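Local structure of N-(5'-phosphoribosyl)anthranilate isomerase (Thermococcus kodakarensis, 5LHF) at residues V71-D84 with L93-F105. The protein catalyses the isomerisation of N-(5-phospho-beta-D-ribosyl)anthranilate to 1-(2-carboxyphenylamino)-1-deoxy-D-ribulose 5-phosphate, the third of five steps from chorismate to tryptophan. Sequence-based numbering, arbitrary orientation.
Sequences VEKTGAEYIQVHSD and LKDEYGVSVMKAF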
ATOM      1  N   VAL A  71       3.179 -17.004  -3.985  1.00  9.98           N
ATOM      2  CA  VAL A  71       4.607 -16.690  -3.911  1.00 13.09           C
ATOM      3  C   VAL A  71       5.421 -17.683  -4.740  1.00 12.08           C
ATOM      4  O   VAL A  71       6.360 -17.296  -5.450  1.00 14.29           O
ATOM      5  CB  VAL A  71       5.063 -16.645  -2.440  1.00 12.81           C
ATOM      6  CG1 VAL A  71       6.553 -16.439  -2.323  1.00 12.33           C
ATOM      7  CG2 VAL A  71       4.353 -15.498  -1.727  1.00 12.03           C
ATOM      8  N   GLU A  72       5.087 -18.975  -4.661  1.00 10.34           N
ATOM      9  CA  GLU A  72       5.800 -19.958  -5.481  1.00 11.53           C
ATOM     10  C   GLU A  72       5.643 -19.668  -6.964  1.00 16.80           C
ATOM     11  O   GLU A  72       6.604 -19.800  -7.733  1.00 15.81           O
ATOM     12  CB  GLU A  72       5.307 -21.381  -5.191  1.00 12.86           C
ATOM     13  CG  GLU A  72       5.549 -21.826  -3.786  1.00 15.81           C
ATOM     14  CD  GLU A  72       4.968 -23.202  -3.499  1.00 27.89           C
ATOM     15  OE1 GLU A  72       5.062 -23.646  -2.333  1.00 22.10           O
ATOM     16  OE2 GLU A  72       4.421 -23.829  -4.437  1.00 35.50           O
ATOM     17  N   LYS A  73       4.429 -19.301  -7.396  1.00 11.81           N
ATOM     18  CA  LYS A  73       4.187 -19.138  -8.830  1.00 10.27           C
ATOM     19  C   LYS A  73       4.800 -17.843  -9.369  1.00 16.07           C
ATOM     20  O   LYS A  73       5.235 -17.798 -10.528  1.00 15.85           O
ATOM     21  CB  LYS A  73       2.681 -19.161  -9.125  1.00 12.06           C
ATOM     22  CG  LYS A  73       1.998 -20.501  -8.836  1.00 20.05           C
ATOM     23  CD  LYS A  73       2.456 -21.582  -9.811  1.00 23.20           C
ATOM     24  CE  LYS A  73       1.474 -22.753  -9.858  1.00 29.65           C
ATOM     25  NZ  LYS A  73       1.195 -23.310  -8.493  1.00 29.52           N
ATOM     26  N   THR A  74       4.841 -16.787  -8.556  1.00 13.80           N
ATOM     27  CA  THR A  74       5.272 -15.477  -9.039  1.00 17.09           C
ATOM     28  C   THR A  74       6.724 -15.137  -8.727  1.00 19.89           C
ATOM     29  O   THR A  74       7.272 -14.215  -9.342  1.00 21.02           O
ATOM     30  CB  THR A  74       4.403 -14.364  -8.446  1.00 17.80           C
ATOM     31  OG1 THR A  74       4.523 -14.385  -7.015  1.00 14.09           O
ATOM     32  CG2 THR A  74       2.938 -14.553  -8.846  1.00 17.08           C
ATOM     33  N   GLY A  75       7.344 -15.805  -7.766  1.00 18.21           N
ATOM     34  CA  GLY A  75       8.662 -15.369  -7.369  1.00 11.51           C
ATOM     35  C   GLY A  75       8.703 -14.087  -6.574  1.00 15.57           C
ATOM     36  O   GLY A  75       9.780 -13.498  -6.434  1.00 18.66           O
ATOM     37  N   ALA A  76       7.569 -13.635  -6.038  1.00 14.85           N
ATOM     38  CA  ALA A  76       7.530 -12.353  -5.335  1.00 15.74           C
ATOM     39  C   ALA A  76       8.529 -12.326  -4.188  1.00 14.07           C
ATOM     40  O   ALA A  76       8.692 -13.307  -3.463  1.00 17.46           O
ATOM     41  CB  ALA A  76       6.133 -12.074  -4.784  1.00 14.90           C
ATOM     42  N   GLU A  77       9.195 -11.185  -4.036  1.00 13.50           N
ATOM     43  CA  GLU A  77      10.100 -10.872  -2.944  1.00 10.41           C
ATOM     44  C   GLU A  77       9.427 -10.018  -1.876  1.00 13.98           C
ATOM     45  O   GLU A  77       9.871  -9.993  -0.719  1.00 16.57           O
ATOM     46  CB  GLU A  77      11.290 -10.118  -3.559  1.00 37.35           C
ATOM     47  CG  GLU A  77      12.172 -10.961  -4.469  1.00 47.66           C
ATOM     48  CD  GLU A  77      13.106 -11.813  -3.661  1.00 61.56           C
ATOM     49  OE1 GLU A  77      13.626 -12.836  -4.191  1.00 65.58           O
ATOM     50  OE2 GLU A  77      13.327 -11.459  -2.469  1.00 68.82           O
ATOM     51  N   TYR A  78       8.397  -9.276  -2.277  1.00 13.63           N
ATOM     52  CA  TYR A  78       7.639  -8.357  -1.438  1.00 12.34           C
ATOM     53  C   TYR A  78       6.171  -8.720  -1.538  1.00 17.83           C
ATOM     54  O   TYR A  78       5.681  -8.997  -2.632  1.00 11.43           O
ATOM     55  CB  TYR A  78       7.805  -6.904  -1.901  1.00  9.98           C
ATOM     56  CG  TYR A  78       9.218  -6.402  -1.761  1.00 16.98           C
ATOM     57  CD1 TYR A  78       9.627  -5.733  -0.605  1.00 20.72           C
ATOM     58  CD2 TYR A  78      10.146  -6.595  -2.777  1.00 18.88           C
ATOM     59  CE1 TYR A  78      10.922  -5.276  -0.469  1.00 18.45           C
ATOM     60  CE2 TYR A  78      11.437  -6.143  -2.650  1.00 19.60           C
ATOM     61  CZ  TYR A  78      11.820  -5.488  -1.494  1.00 21.81           C
ATOM     62  OH  TYR A  78      13.115  -5.038  -1.370  1.00 23.13           O
ATOM     63  N   ILE A  79       5.463  -8.705  -0.409  1.00 12.05           N
ATOM     64  CA  ILE A  79       4.028  -8.947  -0.430  1.00 11.51           C
ATOM     65  C   ILE A  79       3.336  -7.880   0.401  1.00 14.14           C
ATOM     66  O   ILE A  79       3.875  -7.381   1.397  1.00 14.02           O
ATOM     67  CB  ILE A  79       3.644 -10.368   0.074  1.00 15.88           C
ATOM     68  CG1 ILE A  79       3.983 -10.566   1.551  1.00 11.39           C
ATOM     69  CG2 ILE A  79       4.331 -11.441  -0.773  1.00 11.10           C
ATOM     70  CD1 ILE A  79       3.497 -11.918   2.107  1.00 15.65           C
ATOM     71  N   GLN A  80       2.143  -7.510  -0.041  1.00  9.42           N
ATOM     72  CA  GLN A  80       1.301  -6.561   0.681  1.00 10.55           C
ATOM     73  C   GLN A  80       0.051  -7.319   1.094  1.00 15.81           C
ATOM     74  O   GLN A  80      -0.759  -7.703   0.246  1.00 13.91           O
ATOM     75  CB  GLN A  80       0.968  -5.342  -0.169  1.00 12.20           C
ATOM     76  CG  GLN A  80      -0.091  -4.415   0.442  1.00 15.24           C
ATOM     77  CD  GLN A  80      -0.089  -3.043  -0.220  1.00 13.33           C
ATOM     78  OE1 GLN A  80       0.936  -2.578  -0.713  1.00 17.95           O
ATOM     79  NE2 GLN A  80      -1.253  -2.437  -0.311  1.00 16.16           N
ATOM     80  N   VAL A  81      -0.092  -7.535   2.395  1.00 13.80           N
ATOM     81  CA  VAL A  81      -1.187  -8.328   2.942  1.00 12.50           C
ATOM     82  C   VAL A  81      -2.314  -7.369   3.307  1.00 15.99           C
ATOM     83  O   VAL A  81      -2.209  -6.606   4.276  1.00 17.92           O
ATOM     84  CB  VAL A  81      -0.718  -9.149   4.146  1.00 21.51           C
ATOM     85  CG1 VAL A  81      -1.879  -9.890   4.803  1.00 21.84           C
ATOM     86  CG2 VAL A  81       0.345 -10.131   3.709  1.00 19.54           C
ATOM     87  N   HIS A  82      -3.374  -7.386   2.502  1.00 16.48           N
ATOM     88  CA  HIS A  82      -4.581  -6.578   2.661  1.00 25.93           C
ATOM     89  C   HIS A  82      -5.685  -7.371   3.333  1.00 34.61           C
ATOM     90  O   HIS A  82      -6.831  -7.371   2.876  1.00 45.93           O
ATOM     91  CB  HIS A  82      -5.055  -6.072   1.303  1.00 34.31           C
ATOM     92  CG  HIS A  82      -4.749  -4.632   1.046  1.00 31.22           C
ATOM     93  ND1 HIS A  82      -5.496  -3.607   1.582  1.00 34.80           N
ATOM     94  CD2 HIS A  82      -3.789  -4.045   0.296  1.00 26.68           C
ATOM     95  CE1 HIS A  82      -4.999  -2.450   1.189  1.00 35.47           C
ATOM     96  NE2 HIS A  82      -3.964  -2.689   0.405  1.00 34.68           N
ATOM     97  N   SER A  83      -5.349  -8.095   4.391  1.00 28.65           N
ATOM     98  CA  SER A  83      -6.295  -8.945   5.092  1.00 31.13           C
ATOM     99  C   SER A  83      -5.789  -9.112   6.512  1.00 34.26           C
ATOM    100  O   SER A  83      -4.674  -8.703   6.844  1.00 33.95           O
ATOM    101  CB  SER A  83      -6.466 -10.307   4.413  1.00 25.60           C
ATOM    102  OG  SER A  83      -5.472 -11.219   4.844  1.00 25.11           O
ATOM    103  N   ASP A  84      -6.630  -9.706   7.356  1.00 39.79           N
ATOM    104  CA  ASP A  84      -6.287  -9.941   8.757  1.00 44.21           C
ATOM    105  C   ASP A  84      -5.819 -11.372   8.983  1.00 44.66           C
ATOM    106  O   ASP A  84      -6.206 -12.025   9.957  1.00 49.14           O
ATOM    107  CB  ASP A  84      -7.465  -9.592   9.667  1.00 53.55           C
ATOM    108  CG  ASP A  84      -8.778 -10.181   9.185  1.00 61.53           C
ATOM    109  OD1 ASP A  84      -8.766 -11.308   8.653  1.00 67.25           O
ATOM    110  OD2 ASP A  84      -9.825  -9.514   9.336  1.00 61.43           O
ATOM    111  N   LEU A  93       5.327 -17.025   6.191  1.00 15.42           N
ATOM    112  CA  LEU A  93       5.701 -16.639   4.838  1.00 17.48           C
ATOM    113  C   LEU A  93       7.112 -16.065   4.784  1.00 16.93           C
ATOM    114  O   LEU A  93       7.870 -16.374   3.859  1.00 21.07           O
ATOM    115  CB  LEU A  93       4.694 -15.635   4.288  1.00 15.80           C
ATOM    116  CG  LEU A  93       3.318 -16.227   3.993  1.00 14.72           C
ATOM    117  CD1 LEU A  93       2.321 -15.106   3.758  1.00 16.56           C
ATOM    118  CD2 LEU A  93       3.412 -17.119   2.740  1.00 15.30           C
ATOM    119  N   LYS A  94       7.472 -15.214   5.745  1.00 24.21           N
ATOM    120  CA  LYS A  94       8.808 -14.620   5.742  1.00 21.67           C
ATOM    121  C   LYS A  94       9.891 -15.677   5.917  1.00 27.64           C
ATOM    122  O   LYS A  94      10.941 -15.607   5.272  1.00 37.89           O
ATOM    123  CB  LYS A  94       8.918 -13.559   6.839  1.00 24.24           C
ATOM    124  CG  LYS A  94       7.972 -12.380   6.665  1.00 26.68           C
ATOM    125  CD  LYS A  94       7.511 -11.857   8.022  1.00 25.73           C
ATOM    126  CE  LYS A  94       8.692 -11.501   8.906  1.00 25.67           C
ATOM    127  NZ  LYS A  94       8.224 -11.201  10.288  1.00 28.73           N
ATOM    128  N   ASP A  95       9.662 -16.665   6.785  1.00 25.49           N
ATOM    129  CA  ASP A  95      10.697 -17.667   7.030  1.00 24.86           C
ATOM    130  C   ASP A  95      10.767 -18.708   5.923  1.00 37.10           C
ATOM    131  O   ASP A  95      11.865 -19.095   5.505  1.00 38.21           O
ATOM    132  CB  ASP A  95      10.464 -18.341   8.378  1.00 35.51           C
ATOM    133  CG  ASP A  95      10.594 -17.370   9.529  1.00 41.85           C
ATOM    134  OD1 ASP A  95      11.526 -16.536   9.496  1.00 36.52           O
ATOM    135  OD2 ASP A  95       9.764 -17.432  10.459  1.00 52.78           O
ATOM    136  N   GLU A  96       9.616 -19.167   5.431  1.00 30.10           N
ATOM    137  CA  GLU A  96       9.591 -20.257   4.473  1.00 22.79           C
ATOM    138  C   GLU A  96       9.741 -19.800   3.033  1.00 27.11           C
ATOM    139  O   GLU A  96      10.142 -20.603   2.179  1.00 29.16           O
ATOM    140  CB  GLU A  96       8.304 -21.064   4.655  1.00 30.02           C
ATOM    141  CG  GLU A  96       8.269 -21.771   6.014  1.00 29.19           C
ATOM    142  CD  GLU A  96       6.927 -22.374   6.332  1.00 28.93           C
ATOM    143  OE1 GLU A  96       6.548 -22.362   7.523  1.00 22.33           O
ATOM    144  OE2 GLU A  96       6.255 -22.855   5.394  1.00 31.11           O
ATOM    145  N   TYR A  97       9.465 -18.526   2.745  1.00 27.81           N
ATOM    146  CA  TYR A  97       9.636 -18.013   1.400  1.00 28.97           C
ATOM    147  C   TYR A  97      10.527 -16.782   1.325  1.00 23.07           C
ATOM    148  O   TYR A  97      10.910 -16.396   0.222  1.00 29.01           O
ATOM    149  CB  TYR A  97       8.266 -17.717   0.765  1.00 25.70           C
ATOM    150  CG  TYR A  97       7.461 -18.982   0.568  1.00 22.49           C
ATOM    151  CD1 TYR A  97       6.505 -19.373   1.494  1.00 21.29           C
ATOM    152  CD2 TYR A  97       7.699 -19.814  -0.519  1.00 22.77           C
ATOM    153  CE1 TYR A  97       5.783 -20.544   1.325  1.00 25.21           C
ATOM    154  CE2 TYR A  97       6.982 -20.985  -0.700  1.00 24.15           C
ATOM    155  CZ  TYR A  97       6.026 -21.350   0.228  1.00 23.88           C
ATOM    156  OH  TYR A  97       5.312 -22.520   0.052  1.00 22.80           O
ATOM    157  N   GLY A  98      10.915 -16.198   2.453  1.00 21.01           N
ATOM    158  CA  GLY A  98      11.869 -15.107   2.427  1.00 27.25           C
ATOM    159  C   GLY A  98      11.305 -13.847   1.812  1.00 29.89           C
ATOM    160  O   GLY A  98      12.010 -13.164   1.066  1.00 38.49           O
ATOM    161  N   VAL A  99      10.067 -13.516   2.114  1.00 25.40           N
ATOM    162  CA  VAL A  99       9.439 -12.313   1.577  1.00 24.22           C
ATOM    163  C   VAL A  99       9.475 -11.198   2.616  1.00 21.42           C
ATOM    164  O   VAL A  99       9.488 -11.440   3.829  1.00 23.77           O
ATOM    165  CB  VAL A  99       7.997 -12.604   1.098  1.00 11.96           C
ATOM    166  CG1 VAL A  99       8.003 -13.611  -0.054  1.00 10.72           C
ATOM    167  CG2 VAL A  99       7.107 -13.081   2.242  1.00 15.54           C
ATOM    168  N   SER A 100       9.517  -9.953   2.134  1.00 20.67           N
ATOM    169  CA  SER A 100       9.323  -8.777   2.976  1.00 22.89           C
ATOM    170  C   SER A 100       7.849  -8.425   2.940  1.00 15.31           C
ATOM    171  O   SER A 100       7.205  -8.576   1.901  1.00 22.08           O
ATOM    172  CB  SER A 100      10.150  -7.588   2.477  1.00 23.27           C
ATOM    173  OG  SER A 100      11.484  -7.991   2.236  1.00 41.99           O
ATOM    174  N   VAL A 101       7.306  -7.964   4.066  1.00 18.95           N
ATOM    175  CA  VAL A 101       5.864  -7.790   4.192  1.00 18.66           C
ATOM    176  C   VAL A 101       5.522  -6.337   4.484  1.00 14.56           C
ATOM    177  O   VAL A 101       6.114  -5.712   5.377  1.00 15.84           O
ATOM    178  CB  VAL A 101       5.266  -8.702   5.276  1.00 16.07           C
ATOM    179  CG1 VAL A 101       3.749  -8.523   5.316  1.00 12.59           C
ATOM    180  CG2 VAL A 101       5.640 -10.151   5.002  1.00 13.30           C
ATOM    181  N   MET A 102       4.556  -5.809   3.734  1.00 15.18           N
ATOM    182  CA  MET A 102       3.842  -4.594   4.105  1.00 18.26           C
ATOM    183  C   MET A 102       2.428  -5.018   4.472  1.00 20.15           C
ATOM    184  O   MET A 102       1.745  -5.668   3.676  1.00 16.71           O
ATOM    185  CB  MET A 102       3.855  -3.560   2.976  1.00 13.10           C
ATOM    186  CG  MET A 102       2.984  -2.292   3.227  1.00 15.59           C
ATOM    187  SD  MET A 102       3.649  -0.727   2.580  1.00 17.60           S
ATOM    188  CE  MET A 102       3.926  -1.163   0.863  1.00 16.88           C
ATOM    189  N   LYS A 103       2.009  -4.715   5.694  1.00 16.03           N
ATOM    190  CA  LYS A 103       0.674  -5.073   6.145  1.00 19.42           C
ATOM    191  C   LYS A 103      -0.229  -3.851   6.052  1.00 21.03           C
ATOM    192  O   LYS A 103       0.128  -2.778   6.542  1.00 17.49           O
ATOM    193  CB  LYS A 103       0.708  -5.599   7.580  1.00 23.83           C
ATOM    194  CG  LYS A 103      -0.667  -5.858   8.173  1.00 24.87           C
ATOM    195  CD  LYS A 103      -1.184  -7.267   7.895  1.00 24.98           C
ATOM    196  CE  LYS A 103      -2.440  -7.528   8.726  1.00 32.19           C
ATOM    197  NZ  LYS A 103      -3.635  -6.830   8.187  1.00 37.10           N
ATOM    198  N   ALA A 104      -1.393  -4.017   5.435  1.00 17.52           N
ATOM    199  CA  ALA A 104      -2.384  -2.953   5.331  1.00 18.64           C
ATOM    200  C   ALA A 104      -3.422  -3.068   6.443  1.00 22.21           C
ATOM    201  O   ALA A 104      -3.918  -4.160   6.736  1.00 23.60           O
ATOM    202  CB  ALA A 104      -3.062  -2.990   3.957  1.00 15.53           C
ATOM    203  N   PHE A 105      -3.739  -1.932   7.069  1.00 15.78           N
ATOM    204  CA  PHE A 105      -4.727  -1.839   8.136  1.00 16.35           C
ATOM    205  C   PHE A 105      -5.804  -0.840   7.745  1.00 22.30           C
ATOM    206  O   PHE A 105      -5.492   0.270   7.304  1.00 17.63           O
ATOM    207  CB  PHE A 105      -4.093  -1.388   9.462  1.00 20.91           C
ATOM    208  CG  PHE A 105      -3.117  -2.367  10.039  1.00 20.46           C
ATOM    209  CD1 PHE A 105      -3.543  -3.364  10.905  1.00 22.91           C
ATOM    210  CD2 PHE A 105      -1.772  -2.295   9.715  1.00 24.35           C
ATOM    211  CE1 PHE A 105      -2.640  -4.268  11.438  1.00 25.85           C
ATOM    212  CE2 PHE A 105      -0.866  -3.194  10.249  1.00 26.23           C
ATOM    213  CZ  PHE A 105      -1.303  -4.183  11.116  1.00 28.49           C
TER
HETATM  214  O   HOH W   1      12.649  -9.853   0.434  1.00 36.83           O
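The side chain of Ile79 packs against three others of 93-105, Leu93, Val99 and Val101. Its CG1 sits between the backbone N and the carbonyl carbon (chi1 65°), which lets the extended chain carry CD1 to Leu93 CD1 and Val99 CG2, meeting both side chains at about a right angle, while CG1 itself lies 3.9 Å from Val101 CG2. Trp67 of helix 64-74 also packs on Ile79. The other methyl of Val99, CG1, turns to Val71 CG1 at 3.9 Å, so this one valine bridges strand 78-81 and the end of helix 64-74. Beside it Tyr97 leans over the same helix: its CB and the near part of its ring rest on Val71 CG1, the ring passes Glu72 CG obliquely, and OH donates a short 2.6 Å bond to Glu72 OE1 on the anti side of the carboxylate, whose plane is turned 46° from the ring. A phenylalanine here would keep the ring packing but would probably leave Glu72 OE1 without this donor and its carboxylate freer to swing. These helix ends lead into neighbouring parallel strands of the eight-stranded TIM barrel, 78-81 and 100-106, joined through helix 87-97 as a beta-alpha-beta unit. Five backbone hydrogen bonds tie the strands from Glu77 O to Ala104 N, with Ile79 and Val81 each bonded through both N and O to the other strand. Ile79, Val81, Val101 and Lys103 face the helices; Tyr78, Gln80, Ser100 and Met102 take the opposite face, where Gln80 OE1 accepts from Lys7. Farther along, Ala104 CB stands over the centre of the His82 ring in a CH-pi contact, 3.5 Å from its centroid. Lys103, bent at chi2 and chi4, brings NZ to Ser83 O in a hydrogen bond of 2.5 Å, unusually short, from above the carbonyl plane, and NZ donates as well to Ala104 O.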